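Local coordinates for protein telomerase reverse transcriptase (Takifugu rubripes, PDB 4LMO) that adds simple sequence repeats to chromosome ends by copying a template within the telomerase RNA, the fragment here being its RNA-binding domain, at residues R18-F23 against V214-A219; L80-R85 against V133-L138; C86-L91 against R127-A132; C178-I183 against T198-Q203. All coordinates share one frame; numbering follows the deposited sequence.

Contact 1 (R18-F23 against V214-A219); sequences RGMRSF and VGLVRA
Phe23 lays one face of its ring against Leu216. Leu216 CD2 sits 22° off the ring normal, 4.0 Å from the centroid of the Phe23 ring, a CH-pi contact displaced toward the rim. The ring edge is turned to the helix backbone. Gly215 CA lies at that edge, in the ring plane, and Phe23 CE1 comes to 3.7 Å from Leu216 N. A side chain on Gly215 would collide with this edge. The phenyl reaches the helix because CG is anti to the backbone N (chi1 175°). The loop follows helix 6-15, which carries the RNA-binding TFLY motif, and here it rests on the C-terminal part of the long helix 191-220. Met20 is bent at chi2 and chi3, and its CE meets Leu216 CD2 at 3.7 Å. The same methyl of Leu216 thus serves both Met20 and Phe23. With an alanine in place of Phe23, Leu216 CD2 would probably lose its aromatic cover and a gap would open beside Gly215. Away from the ring, Gly19 N donates to Ala219 O at 2.9 Å, from above the carbonyl plane. Ala219 CB packs 3.3 Å from Gly19 O.

Contact 2 (L80-R85 against V133-L138); sequences LRQHRR and VIPQEL
Val133, at the end of helix 119-133, packs on Gln82 and His83 near the end of helix 73-85. The chain leaves helical geometry at Ile134, and this turn leads into the short helix 136-139. The contact therefore joins a helix-to-helix connection to the flank of another helix in the interior of this mostly helical RNA-binding domain. Helix 191-220 covers the junction as well, with Phe212 on Val133 and Leu208 on Ile134. The two methyls of Val133 share the work. CG1 is anti to the backbone N (chi1 177°) and lies 3.9 Å from His83 CB. CG2 approaches the backbone, 3.9 Å from His83 CA. The His83 ring leads away from Val133 and is bonded at both nitrogens, NE2 to Asn26 and ND1 to Tyr88, which should fix its rotation. Gln82 points its CB toward the turn, with Gln82 CB 3.6 Å from Val133 O. Its extended chain then carries the amide past the same carbonyl, toward Pro135. The amide is probably turned over in the model, so its exact pairing is doubtful. An alanine at Gln82 is likely to open a gap beside Val133 O and to lose any polar partner the amide may give that carbonyl. Gln82 CD, which does not depend on the amide flip, lies 3.7 Å from Val133 O.

Contact 3 (C86-L91 against R127-A132); sequences CPYSRL and RECLLA
Glu128 is the first residue of 127-132 to meet the other segment, touching Leu91 through its CB. The contact packs helix 88-93 and the turn before it against helix 119-133 in the RNA-binding domain. The disulfide Cys96-Cys117 lies in the chain that links them. Leu91 CD2 is 3.9 Å from Glu128 CB, and the two side chains meet nearly perpendicular. Glu128 bends at chi2 (-52°), so its carboxylate leads away from Leu91. It forms a salt bridge with Arg127 on its own helix. One residue on, Cys129 brings its sulfur to the edge of the Tyr88 ring. Cys129 SG is 3.6 Å from Tyr88 CE2 and lies 76° off the ring normal, a sulfur-aromatic contact made beside the ring. Leu91 CD1 touches the same sulfur more loosely, at 4.3 Å. Leu216 of helix 191-220 packs on both Cys129 and Tyr88. A turn later, Ala132 points its CB at Cys86. Pro87, at the N-cap position, is the centre of an inverse gamma turn between Cys86 and Tyr88. This turn folds Cys86 back onto its own helix start. Cys86 SG is anti to the backbone N (chi1 -169°) and stands 3.7 Å above the centre of the Tyr88 ring, while meeting Ala132 CB at 4.0 Å.

Contact 4 (C178-I183 against T198-Q203); sequences CDWLKI and TQILGQ
Leu201 reaches from helix 191-220 into the hydrophobic side of the 178-183 loop. Its CB lies 3.9 Å from Leu181 CD1, with the two side chains set roughly square to each other. CG is anti to the backbone N (chi1 -176°), which carries the branch on past Leu181. At the tip, Leu201 CD1 meets two partners, Cys178 SG at 3.9 Å and Trp180 CZ2 at 4.0 Å. The loop holds a single 3-10 turn, 179-181, in a region that probably interacts with the RNA template, as in related telomerases. It folds back on the helix that follows it. Leu181 lies between part of the indole and Ile200. Its CD2 sits 3.6 Å above the Trp180 ring plane, offset toward the rim, and also meets Ile200 CG2 at 3.6 Å. Leu181 and Ile200 lie alongside each other, running in opposite senses. The indole is held from elsewhere: Trp180 NE1 bonds to Leu138 O, and Phe204 meets it edge-to-face.

How the contacts relate
Contacts 2 and 4 are buried, while contacts 1 and 3 are only partly so. Contacts 1 and 4 both use helix 191-220, yet their centres are about 27 Å apart and they do not touch. Contacts 2 and 3 both draw on helix 119-133, and their centres are about 10 Å apart. Contact 2 touches each of the other three. Its His83 CE1 lies 3.7 Å from Phe23 CE2 of contact 1. The chemistry differs with place. Contact 1 pairs a backbone bond with aromatic packing, and contact 2 packs valine methyls and a glutamine chain at a helix end. Contact 3 adds two cysteine sulfurs to aliphatic packing, and contact 4 sets aliphatic branches around an indole.

Contact 1 (R18-F23 against V214-A219)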
loop_
_atom_site.group_PDB
_atom_site.type_symbol
_atom_site.label_atom_id
_atom_site.label_comp_id
_atom_site.label_asym_id
_atom_site.label_seq_id
_atom_site.Cartn_x
_atom_site.Cartn_y
_atom_site.Cartn_z
ATOM N N ARG A 18 5.782 4.728 -11.335
ATOM C CA ARG A 18 6.492 3.839 -12.262
ATOM C C ARG A 18 5.959 2.405 -12.220
ATOM O O ARG A 18 6.599 1.488 -12.734
ATOM C CB ARG A 18 8.001 3.827 -11.966
ATOM C CG ARG A 18 8.675 5.193 -11.907
ATOM C CD ARG A 18 9.026 5.735 -13.282
ATOM N NE ARG A 18 9.763 6.993 -13.171
ATOM C CZ ARG A 18 10.277 7.672 -14.193
ATOM N NH1 ARG A 18 10.149 7.229 -15.438
ATOM N NH2 ARG A 18 10.925 8.806 -13.963
ATOM N N GLY A 19 4.798 2.211 -11.606
ATOM C CA GLY A 19 4.201 0.884 -11.519
ATOM C C GLY A 19 4.656 0.067 -10.324
ATOM O O GLY A 19 5.399 0.549 -9.466
ATOM N N MET A 20 4.225 -1.192 -10.301
ATOM C CA MET A 20 4.335 -2.056 -9.126
ATOM C C MET A 20 5.733 -2.589 -8.804
ATOM O O MET A 20 5.949 -3.136 -7.721
ATOM C CB MET A 20 3.345 -3.218 -9.243
ATOM C CG MET A 20 1.891 -2.801 -9.099
ATOM S SD MET A 20 1.538 -2.086 -7.482
ATOM C CE MET A 20 1.499 -3.561 -6.469
ATOM N N ARG A 21 6.679 -2.425 -9.725
ATOM C CA ARG A 21 8.028 -2.963 -9.540
ATOM C C ARG A 21 8.738 -2.385 -8.308
ATOM O O ARG A 21 9.463 -3.099 -7.615
ATOM C CB ARG A 21 8.874 -2.760 -10.800
ATOM C CG ARG A 21 9.963 -3.807 -10.988
ATOM C CD ARG A 21 10.695 -3.640 -12.315
ATOM N NE ARG A 21 9.844 -3.926 -13.472
ATOM C CZ ARG A 21 9.712 -5.123 -14.039
ATOM N NH1 ARG A 21 10.375 -6.173 -13.564
ATOM N NH2 ARG A 21 8.913 -5.274 -15.088
ATOM N N SER A 22 8.514 -1.102 -8.033
ATOM C CA SER A 22 9.125 -0.449 -6.872
ATOM C C SER A 22 8.200 -0.395 -5.646
ATOM O O SER A 22 8.479 0.324 -4.682
ATOM C CB SER A 22 9.631 0.951 -7.240
ATOM O OG SER A 22 8.581 1.762 -7.731
ATOM N N PHE A 23 7.113 -1.164 -5.684
ATOM C CA PHE A 23 6.196 -1.280 -4.549
ATOM C C PHE A 23 6.828 -2.089 -3.418
ATOM O O PHE A 23 7.491 -3.099 -3.665
ATOM C CB PHE A 23 4.871 -1.914 -4.994
ATOM C CG PHE A 23 3.906 -2.180 -3.871
ATOM C CD1 PHE A 23 3.345 -1.133 -3.148
ATOM C CD2 PHE A 23 3.541 -3.482 -3.549
ATOM C CE1 PHE A 23 2.450 -1.381 -2.118
ATOM C CE2 PHE A 23 2.642 -3.736 -2.524
ATOM C CZ PHE A 23 2.098 -2.684 -1.806
ATOM N N VAL A 214 -1.116 3.690 0.606
ATOM C CA VAL A 214 -0.366 4.796 -0.000
ATOM C C VAL A 214 0.700 4.290 -0.983
ATOM O O VAL A 214 0.951 4.921 -2.014
ATOM C CB VAL A 214 0.238 5.723 1.079
ATOM C CG1 VAL A 214 1.285 6.661 0.493
ATOM C CG2 VAL A 214 -0.870 6.517 1.758
ATOM N N GLY A 215 1.303 3.147 -0.665
ATOM C CA GLY A 215 2.250 2.484 -1.565
ATOM C C GLY A 215 1.653 2.210 -2.934
ATOM O O GLY A 215 2.264 2.509 -3.959
ATOM N N LEU A 216 0.446 1.656 -2.944
ATOM C CA LEU A 216 -0.269 1.365 -4.183
ATOM C C LEU A 216 -0.566 2.632 -4.976
ATOM O O LEU A 216 -0.381 2.668 -6.193
ATOM C CB LEU A 216 -1.567 0.612 -3.882
ATOM C CG LEU A 216 -1.413 -0.752 -3.201
ATOM C CD1 LEU A 216 -2.758 -1.258 -2.706
ATOM C CD2 LEU A 216 -0.762 -1.759 -4.137
ATOM N N VAL A 217 -1.023 3.665 -4.273
ATOM C CA VAL A 217 -1.317 4.955 -4.881
ATOM C C VAL A 217 -0.044 5.562 -5.482
ATOM O O VAL A 217 -0.052 6.010 -6.632
ATOM C CB VAL A 217 -1.993 5.913 -3.870
ATOM C CG1 VAL A 217 -2.266 7.273 -4.498
ATOM C CG2 VAL A 217 -3.292 5.315 -3.351
ATOM N N ARG A 218 1.046 5.549 -4.709
ATOM C CA ARG A 218 2.351 6.045 -5.168
ATOM C C ARG A 218 2.864 5.336 -6.421
ATOM O O ARG A 218 3.384 5.982 -7.331
ATOM C CB ARG A 218 3.402 5.931 -4.056
ATOM C CG ARG A 218 3.581 7.192 -3.226
ATOM C CD ARG A 218 4.696 7.060 -2.192
ATOM N NE ARG A 218 5.950 6.560 -2.764
ATOM C CZ ARG A 218 6.874 7.307 -3.367
ATOM N NH1 ARG A 218 6.708 8.618 -3.500
ATOM N NH2 ARG A 218 7.972 6.739 -3.847
ATOM N N ALA A 219 2.716 4.015 -6.460
ATOM C CA ALA A 219 3.232 3.211 -7.565
ATOM C C ALA A 219 2.385 3.311 -8.837
ATOM O O ALA A 219 2.915 3.572 -9.922
ATOM C CB ALA A 219 3.386 1.759 -7.133
#

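Contact 2 (L80-R85 against V133-L138)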
loop_
_atom_site.group_PDB
_atom_site.type_symbol
_atom_site.label_atom_id
_atom_site.label_comp_id
_atom_site.label_asym_id
_atom_site.label_seq_id
_atom_site.Cartn_x
_atom_site.Cartn_y
_atom_site.Cartn_z
ATOM N N LEU A 80 1.715 -12.275 1.927
ATOM C CA LEU A 80 2.706 -12.134 0.866
ATOM C C LEU A 80 2.413 -13.039 -0.328
ATOM O O LEU A 80 2.674 -12.666 -1.471
ATOM C CB LEU A 80 4.114 -12.397 1.401
ATOM C CG LEU A 80 4.737 -11.291 2.256
ATOM C CD1 LEU A 80 5.992 -11.800 2.935
ATOM C CD2 LEU A 80 5.056 -10.057 1.423
ATOM N N ARG A 81 1.860 -14.217 -0.052
ATOM C CA ARG A 81 1.499 -15.179 -1.089
ATOM C C ARG A 81 0.327 -14.656 -1.918
ATOM O O ARG A 81 0.308 -14.799 -3.146
ATOM C CB ARG A 81 1.135 -16.513 -0.442
ATOM C CG ARG A 81 1.577 -17.750 -1.206
ATOM C CD ARG A 81 1.979 -18.844 -0.225
ATOM N NE ARG A 81 0.998 -18.986 0.852
ATOM C CZ ARG A 81 1.296 -19.215 2.130
ATOM N NH1 ARG A 81 2.560 -19.332 2.521
ATOM N NH2 ARG A 81 0.321 -19.320 3.022
ATOM N N GLN A 82 -0.639 -14.043 -1.236
ATOM C CA GLN A 82 -1.800 -13.446 -1.889
ATOM C C GLN A 82 -1.419 -12.189 -2.671
ATOM O O GLN A 82 -2.049 -11.867 -3.680
ATOM C CB GLN A 82 -2.899 -13.138 -0.869
ATOM C CG GLN A 82 -3.573 -14.376 -0.291
ATOM C CD GLN A 82 -4.690 -14.052 0.688
ATOM O OE1 GLN A 82 -5.292 -12.982 0.636
ATOM N NE2 GLN A 82 -4.974 -14.988 1.585
ATOM N N HIS A 83 -0.387 -11.490 -2.203
ATOM C CA HIS A 83 0.169 -10.342 -2.915
ATOM C C HIS A 83 0.839 -10.746 -4.201
ATOM O O HIS A 83 0.700 -10.069 -5.221
ATOM C CB HIS A 83 1.155 -9.575 -2.037
ATOM C CG HIS A 83 2.130 -8.728 -2.823
ATOM N ND1 HIS A 83 1.747 -7.642 -3.520
ATOM C CD2 HIS A 83 3.503 -8.860 -3.024
ATOM C CE1 HIS A 83 2.817 -7.100 -4.127
ATOM N NE2 HIS A 83 3.892 -7.846 -3.824
ATOM N N ARG A 84 1.575 -11.854 -4.161
ATOM C CA ARG A 84 2.308 -12.336 -5.331
ATOM C C ARG A 84 1.387 -12.939 -6.390
ATOM O O ARG A 84 1.754 -13.020 -7.564
ATOM C CB ARG A 84 3.401 -13.327 -4.919
ATOM C CG ARG A 84 4.535 -12.677 -4.145
ATOM C CD ARG A 84 5.687 -13.633 -3.884
ATOM N NE ARG A 84 6.728 -12.973 -3.096
ATOM C CZ ARG A 84 6.989 -13.220 -1.814
ATOM N NH1 ARG A 84 6.305 -14.143 -1.146
ATOM N NH2 ARG A 84 7.954 -12.548 -1.205
ATOM N N ARG A 85 0.192 -13.346 -5.966
ATOM C CA ARG A 85 -0.826 -13.894 -6.864
ATOM C C ARG A 85 -1.858 -12.846 -7.296
ATOM O O ARG A 85 -2.671 -13.101 -8.187
ATOM C CB ARG A 85 -1.534 -15.088 -6.213
ATOM C CG ARG A 85 -0.693 -16.354 -6.130
ATOM C CD ARG A 85 -1.546 -17.582 -5.835
ATOM N NE ARG A 85 -1.774 -17.789 -4.403
ATOM C CZ ARG A 85 -2.851 -17.376 -3.734
ATOM N NH1 ARG A 85 -3.826 -16.717 -4.352
ATOM N NH2 ARG A 85 -2.953 -17.622 -2.434
ATOM N N VAL A 133 -5.560 -9.300 -0.905
ATOM C CA VAL A 133 -4.247 -9.504 -0.285
ATOM C C VAL A 133 -4.312 -9.776 1.226
ATOM O O VAL A 133 -3.661 -10.702 1.713
ATOM C CB VAL A 133 -3.276 -8.341 -0.613
ATOM C CG1 VAL A 133 -1.935 -8.521 0.086
ATOM C CG2 VAL A 133 -3.068 -8.230 -2.119
ATOM N N ILE A 134 -5.093 -8.985 1.959
ATOM C CA ILE A 134 -5.116 -9.084 3.422
ATOM C C ILE A 134 -5.985 -10.252 3.894
ATOM O O ILE A 134 -7.200 -10.240 3.677
ATOM C CB ILE A 134 -5.581 -7.769 4.098
ATOM C CG1 ILE A 134 -4.862 -6.539 3.512
ATOM C CG2 ILE A 134 -5.421 -7.848 5.612
ATOM C CD1 ILE A 134 -3.346 -6.595 3.512
ATOM N N PRO A 135 -5.365 -11.265 4.540
ATOM C CA PRO A 135 -6.137 -12.395 5.067
ATOM C C PRO A 135 -7.202 -11.916 6.051
ATOM O O PRO A 135 -6.924 -11.059 6.892
ATOM C CB PRO A 135 -5.081 -13.244 5.783
ATOM C CG PRO A 135 -3.791 -12.875 5.130
ATOM C CD PRO A 135 -3.924 -11.414 4.816
ATOM N N GLN A 136 -8.409 -12.466 5.924
ATOM C CA GLN A 136 -9.576 -12.017 6.690
ATOM C C GLN A 136 -9.385 -12.067 8.210
ATOM O O GLN A 136 -9.867 -11.182 8.923
ATOM C CB GLN A 136 -10.833 -12.791 6.257
ATOM C CG GLN A 136 -12.081 -12.601 7.124
ATOM C CD GLN A 136 -12.578 -11.162 7.198
ATOM O OE1 GLN A 136 -12.415 -10.378 6.260
ATOM N NE2 GLN A 136 -13.199 -10.813 8.321
ATOM N N GLU A 137 -8.676 -13.082 8.700
ATOM C CA GLU A 137 -8.458 -13.229 10.140
ATOM C C GLU A 137 -7.636 -12.096 10.760
ATOM O O GLU A 137 -7.703 -11.871 11.971
ATOM C CB GLU A 137 -7.883 -14.608 10.503
ATOM C CG GLU A 137 -6.827 -15.153 9.557
ATOM C CD GLU A 137 -7.387 -16.107 8.511
ATOM O OE1 GLU A 137 -7.205 -17.334 8.672
ATOM O OE2 GLU A 137 -8.007 -15.635 7.533
ATOM N N LEU A 138 -6.876 -11.379 9.928
ATOM C CA LEU A 138 -6.101 -10.223 10.381
ATOM C C LEU A 138 -6.975 -9.020 10.729
ATOM O O LEU A 138 -6.609 -8.214 11.590
ATOM C CB LEU A 138 -5.041 -9.823 9.350
ATOM C CG LEU A 138 -3.715 -10.588 9.323
ATOM C CD1 LEU A 138 -2.833 -10.069 8.199
ATOM C CD2 LEU A 138 -2.976 -10.496 10.651
#

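Contact 3 (C86-L91 against R127-A132)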
loop_
_atom_site.group_PDB
_atom_site.type_symbol
_atom_site.label_atom_id
_atom_site.label_comp_id
_atom_site.label_asym_id
_atom_site.label_seq_id
_atom_site.Cartn_x
_atom_site.Cartn_y
_atom_site.Cartn_z
ATOM N N CYS A 86 -1.818 -11.674 -6.662
ATOM C CA CYS A 86 -2.763 -10.592 -6.946
ATOM C C CYS A 86 -2.581 -10.028 -8.360
ATOM O O CYS A 86 -1.458 -9.710 -8.760
ATOM C CB CYS A 86 -2.626 -9.479 -5.907
ATOM S SG CYS A 86 -3.943 -8.243 -5.952
ATOM N N PRO A 87 -3.687 -9.911 -9.122
ATOM C CA PRO A 87 -3.622 -9.439 -10.501
ATOM C C PRO A 87 -3.820 -7.923 -10.593
ATOM O O PRO A 87 -4.838 -7.456 -11.112
ATOM C CB PRO A 87 -4.785 -10.183 -11.166
ATOM C CG PRO A 87 -5.771 -10.425 -10.060
ATOM C CD PRO A 87 -5.069 -10.252 -8.736
ATOM N N TYR A 88 -2.839 -7.170 -10.100
ATOM C CA TYR A 88 -2.952 -5.714 -9.970
ATOM C C TYR A 88 -3.374 -4.985 -11.246
ATOM O O TYR A 88 -4.163 -4.040 -11.185
ATOM C CB TYR A 88 -1.652 -5.119 -9.424
ATOM C CG TYR A 88 -1.401 -5.458 -7.977
ATOM C CD1 TYR A 88 -0.487 -6.451 -7.621
ATOM C CD2 TYR A 88 -2.083 -4.794 -6.956
ATOM C CE1 TYR A 88 -0.258 -6.765 -6.290
ATOM C CE2 TYR A 88 -1.859 -5.101 -5.625
ATOM C CZ TYR A 88 -0.947 -6.084 -5.297
ATOM O OH TYR A 88 -0.729 -6.386 -3.973
ATOM N N SER A 89 -2.849 -5.429 -12.387
ATOM C CA SER A 89 -3.211 -4.857 -13.680
ATOM C C SER A 89 -4.689 -5.063 -13.991
ATOM O O SER A 89 -5.365 -4.120 -14.400
ATOM C CB SER A 89 -2.336 -5.431 -14.796
ATOM O OG SER A 89 -0.992 -5.014 -14.639
ATOM N N ARG A 90 -5.183 -6.287 -13.784
ATOM C CA ARG A 90 -6.607 -6.592 -13.945
ATOM C C ARG A 90 -7.485 -5.707 -13.059
ATOM O O ARG A 90 -8.484 -5.155 -13.523
ATOM C CB ARG A 90 -6.902 -8.064 -13.642
ATOM C CG ARG A 90 -6.599 -9.038 -14.768
ATOM C CD ARG A 90 -7.569 -10.210 -14.713
ATOM N NE ARG A 90 -6.987 -11.452 -15.223
ATOM C CZ ARG A 90 -6.534 -12.445 -14.459
ATOM N NH1 ARG A 90 -6.592 -12.360 -13.135
ATOM N NH2 ARG A 90 -6.025 -13.534 -15.022
ATOM N N LEU A 91 -7.102 -5.571 -11.790
ATOM C CA LEU A 91 -7.863 -4.765 -10.832
ATOM C C LEU A 91 -7.856 -3.270 -11.162
ATOM O O LEU A 91 -8.846 -2.582 -10.926
ATOM C CB LEU A 91 -7.385 -5.017 -9.397
ATOM C CG LEU A 91 -7.690 -6.404 -8.813
ATOM C CD1 LEU A 91 -6.951 -6.606 -7.500
ATOM C CD2 LEU A 91 -9.186 -6.627 -8.625
ATOM N N ARG A 127 -9.472 -0.728 -2.498
ATOM C CA ARG A 127 -10.401 -1.576 -1.752
ATOM C C ARG A 127 -10.317 -3.029 -2.204
ATOM O O ARG A 127 -10.285 -3.938 -1.372
ATOM C CB ARG A 127 -11.838 -1.071 -1.907
ATOM C CG ARG A 127 -12.818 -1.670 -0.911
ATOM C CD ARG A 127 -14.254 -1.507 -1.373
ATOM N NE ARG A 127 -14.579 -2.412 -2.475
ATOM C CZ ARG A 127 -15.685 -2.338 -3.213
ATOM N NH1 ARG A 127 -16.590 -1.393 -2.983
ATOM N NH2 ARG A 127 -15.886 -3.211 -4.188
ATOM N N GLU A 128 -10.285 -3.238 -3.521
ATOM C CA GLU A 128 -10.180 -4.580 -4.096
ATOM C C GLU A 128 -8.837 -5.228 -3.774
ATOM O O GLU A 128 -8.759 -6.444 -3.581
ATOM C CB GLU A 128 -10.407 -4.557 -5.613
ATOM C CG GLU A 128 -11.829 -4.214 -6.049
ATOM C CD GLU A 128 -12.890 -5.062 -5.369
ATOM O OE1 GLU A 128 -12.714 -6.294 -5.262
ATOM O OE2 GLU A 128 -13.912 -4.493 -4.939
ATOM N N CYS A 129 -7.787 -4.410 -3.723
ATOM C CA CYS A 129 -6.462 -4.868 -3.327
ATOM C C CYS A 129 -6.442 -5.355 -1.877
ATOM O O CYS A 129 -5.857 -6.396 -1.582
ATOM C CB CYS A 129 -5.424 -3.765 -3.533
ATOM S SG CYS A 129 -5.058 -3.415 -5.266
ATOM N N LEU A 130 -7.088 -4.603 -0.984
ATOM C CA LEU A 130 -7.191 -4.988 0.428
ATOM C C LEU A 130 -7.907 -6.327 0.607
ATOM O O LEU A 130 -7.502 -7.144 1.436
ATOM C CB LEU A 130 -7.891 -3.898 1.248
ATOM C CG LEU A 130 -7.120 -2.599 1.512
ATOM C CD1 LEU A 130 -8.077 -1.472 1.858
ATOM C CD2 LEU A 130 -6.072 -2.778 2.603
ATOM N N LEU A 131 -8.958 -6.544 -0.181
ATOM C CA LEU A 131 -9.730 -7.786 -0.138
ATOM C C LEU A 131 -8.971 -8.990 -0.698
ATOM O O LEU A 131 -9.126 -10.106 -0.203
ATOM C CB LEU A 131 -11.062 -7.617 -0.880
ATOM C CG LEU A 131 -12.188 -6.830 -0.198
ATOM C CD1 LEU A 131 -13.327 -6.579 -1.177
ATOM C CD2 LEU A 131 -12.701 -7.550 1.043
ATOM N N ALA A 132 -8.156 -8.762 -1.726
ATOM C CA ALA A 132 -7.423 -9.845 -2.384
ATOM C C ALA A 132 -6.138 -10.241 -1.649
ATOM O O ALA A 132 -5.688 -11.386 -1.755
ATOM C CB ALA A 132 -7.114 -9.477 -3.827
#

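Contact 4 (C178-I183 against T198-Q203)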
loop_
_atom_site.group_PDB
_atom_site.type_symbol
_atom_site.label_atom_id
_atom_site.label_comp_id
_atom_site.label_asym_id
_atom_site.label_seq_id
_atom_site.Cartn_x
_atom_site.Cartn_y
_atom_site.Cartn_z
ATOM N N CYS A 178 -9.406 -9.294 17.259
ATOM C CA CYS A 178 -8.206 -9.818 16.623
ATOM C C CYS A 178 -7.505 -10.821 17.533
ATOM O O CYS A 178 -6.779 -10.437 18.458
ATOM C CB CYS A 178 -7.256 -8.674 16.261
ATOM S SG CYS A 178 -8.043 -7.283 15.421
ATOM N N ASP A 179 -7.731 -12.107 17.262
ATOM C CA ASP A 179 -7.111 -13.198 18.014
ATOM C C ASP A 179 -5.597 -13.244 17.809
ATOM O O ASP A 179 -4.855 -13.645 18.712
ATOM C CB ASP A 179 -7.716 -14.549 17.607
ATOM C CG ASP A 179 -9.042 -14.845 18.300
ATOM O OD1 ASP A 179 -9.685 -13.919 18.836
ATOM O OD2 ASP A 179 -9.445 -16.028 18.300
ATOM N N TRP A 180 -5.153 -12.827 16.624
ATOM C CA TRP A 180 -3.744 -12.905 16.232
ATOM C C TRP A 180 -2.829 -12.021 17.044
ATOM O O TRP A 180 -1.606 -12.140 16.952
ATOM C CB TRP A 180 -3.586 -12.621 14.742
ATOM C CG TRP A 180 -3.905 -11.199 14.338
ATOM C CD1 TRP A 180 -5.144 -10.672 13.992
ATOM C CD2 TRP A 180 -2.966 -10.076 14.213
ATOM N NE1 TRP A 180 -5.040 -9.343 13.674
ATOM C CE2 TRP A 180 -3.765 -8.921 13.786
ATOM C CE3 TRP A 180 -1.597 -9.914 14.408
ATOM C CZ2 TRP A 180 -3.197 -7.674 13.567
ATOM C CZ3 TRP A 180 -1.035 -8.649 14.183
ATOM C CH2 TRP A 180 -1.818 -7.559 13.772
ATOM N N LEU A 181 -3.419 -11.131 17.842
ATOM C CA LEU A 181 -2.664 -10.252 18.732
ATOM C C LEU A 181 -2.345 -10.931 20.060
ATOM O O LEU A 181 -1.449 -10.495 20.790
ATOM C CB LEU A 181 -3.461 -8.974 19.020
ATOM C CG LEU A 181 -3.811 -7.990 17.903
ATOM C CD1 LEU A 181 -4.785 -6.941 18.421
ATOM C CD2 LEU A 181 -2.563 -7.325 17.344
ATOM N N LYS A 182 -3.079 -11.999 20.362
ATOM C CA LYS A 182 -3.102 -12.589 21.700
ATOM C C LYS A 182 -2.138 -13.756 21.886
ATOM O O LYS A 182 -1.837 -14.487 20.942
ATOM C CB LYS A 182 -4.522 -13.058 22.040
ATOM C CG LYS A 182 -5.612 -12.029 21.796
ATOM C CD LYS A 182 -6.989 -12.659 21.922
ATOM C CE LYS A 182 -8.082 -11.646 21.628
ATOM N NZ LYS A 182 -9.402 -12.294 21.391
ATOM N N ILE A 183 -1.667 -13.921 23.120
ATOM C CA ILE A 183 -0.935 -15.121 23.534
ATOM C C ILE A 183 -1.766 -15.996 24.474
ATOM O O ILE A 183 -1.349 -17.098 24.838
ATOM C CB ILE A 183 0.423 -14.794 24.204
ATOM C CG1 ILE A 183 0.348 -13.515 25.052
ATOM C CG2 ILE A 183 1.520 -14.689 23.158
ATOM C CD1 ILE A 183 -0.048 -13.743 26.498
ATOM N N THR A 198 -3.373 -3.083 21.718
ATOM C CA THR A 198 -3.709 -1.856 20.989
ATOM C C THR A 198 -2.486 -1.298 20.243
ATOM O O THR A 198 -2.599 -0.847 19.098
ATOM C CB THR A 198 -4.283 -0.778 21.943
ATOM O OG1 THR A 198 -5.301 -1.354 22.770
ATOM C CG2 THR A 198 -4.881 0.385 21.166
ATOM N N GLN A 199 -1.331 -1.340 20.905
ATOM C CA GLN A 199 -0.057 -0.892 20.340
ATOM C C GLN A 199 0.314 -1.664 19.066
ATOM O O GLN A 199 0.674 -1.059 18.052
ATOM C CB GLN A 199 1.047 -1.022 21.398
ATOM C CG GLN A 199 2.433 -0.561 20.966
ATOM C CD GLN A 199 3.467 -0.741 22.064
ATOM O OE1 GLN A 199 3.348 -0.162 23.146
ATOM N NE2 GLN A 199 4.491 -1.544 21.789
ATOM N N ILE A 200 0.215 -2.994 19.126
ATOM C CA ILE A 200 0.540 -3.846 17.978
ATOM C C ILE A 200 -0.429 -3.595 16.822
ATOM O O ILE A 200 -0.000 -3.403 15.681
ATOM C CB ILE A 200 0.553 -5.352 18.346
ATOM C CG1 ILE A 200 1.585 -5.639 19.437
ATOM C CG2 ILE A 200 0.868 -6.202 17.123
ATOM C CD1 ILE A 200 1.373 -6.955 20.154
ATOM N N LEU A 201 -1.727 -3.583 17.122
ATOM C CA LEU A 201 -2.753 -3.348 16.109
ATOM C C LEU A 201 -2.628 -1.960 15.483
ATOM O O LEU A 201 -2.888 -1.786 14.290
ATOM C CB LEU A 201 -4.158 -3.546 16.690
ATOM C CG LEU A 201 -5.342 -3.430 15.718
ATOM C CD1 LEU A 201 -5.376 -4.581 14.720
ATOM C CD2 LEU A 201 -6.652 -3.352 16.481
ATOM N N GLY A 202 -2.234 -0.979 16.295
ATOM C CA GLY A 202 -1.934 0.358 15.800
ATOM C C GLY A 202 -0.876 0.303 14.715
ATOM O O GLY A 202 -1.090 0.806 13.611
ATOM N N GLN A 203 0.256 -0.328 15.025
ATOM C CA GLN A 203 1.350 -0.496 14.066
ATOM C C GLN A 203 0.880 -1.100 12.744
ATOM O O GLN A 203 1.270 -0.636 11.674
ATOM C CB GLN A 203 2.444 -1.388 14.645
ATOM C CG GLN A 203 3.391 -0.713 15.620
ATOM C CD GLN A 203 4.354 -1.709 16.241
ATOM O OE1 GLN A 203 3.943 -2.634 16.943
ATOM N NE2 GLN A 203 5.642 -1.528 15.977
#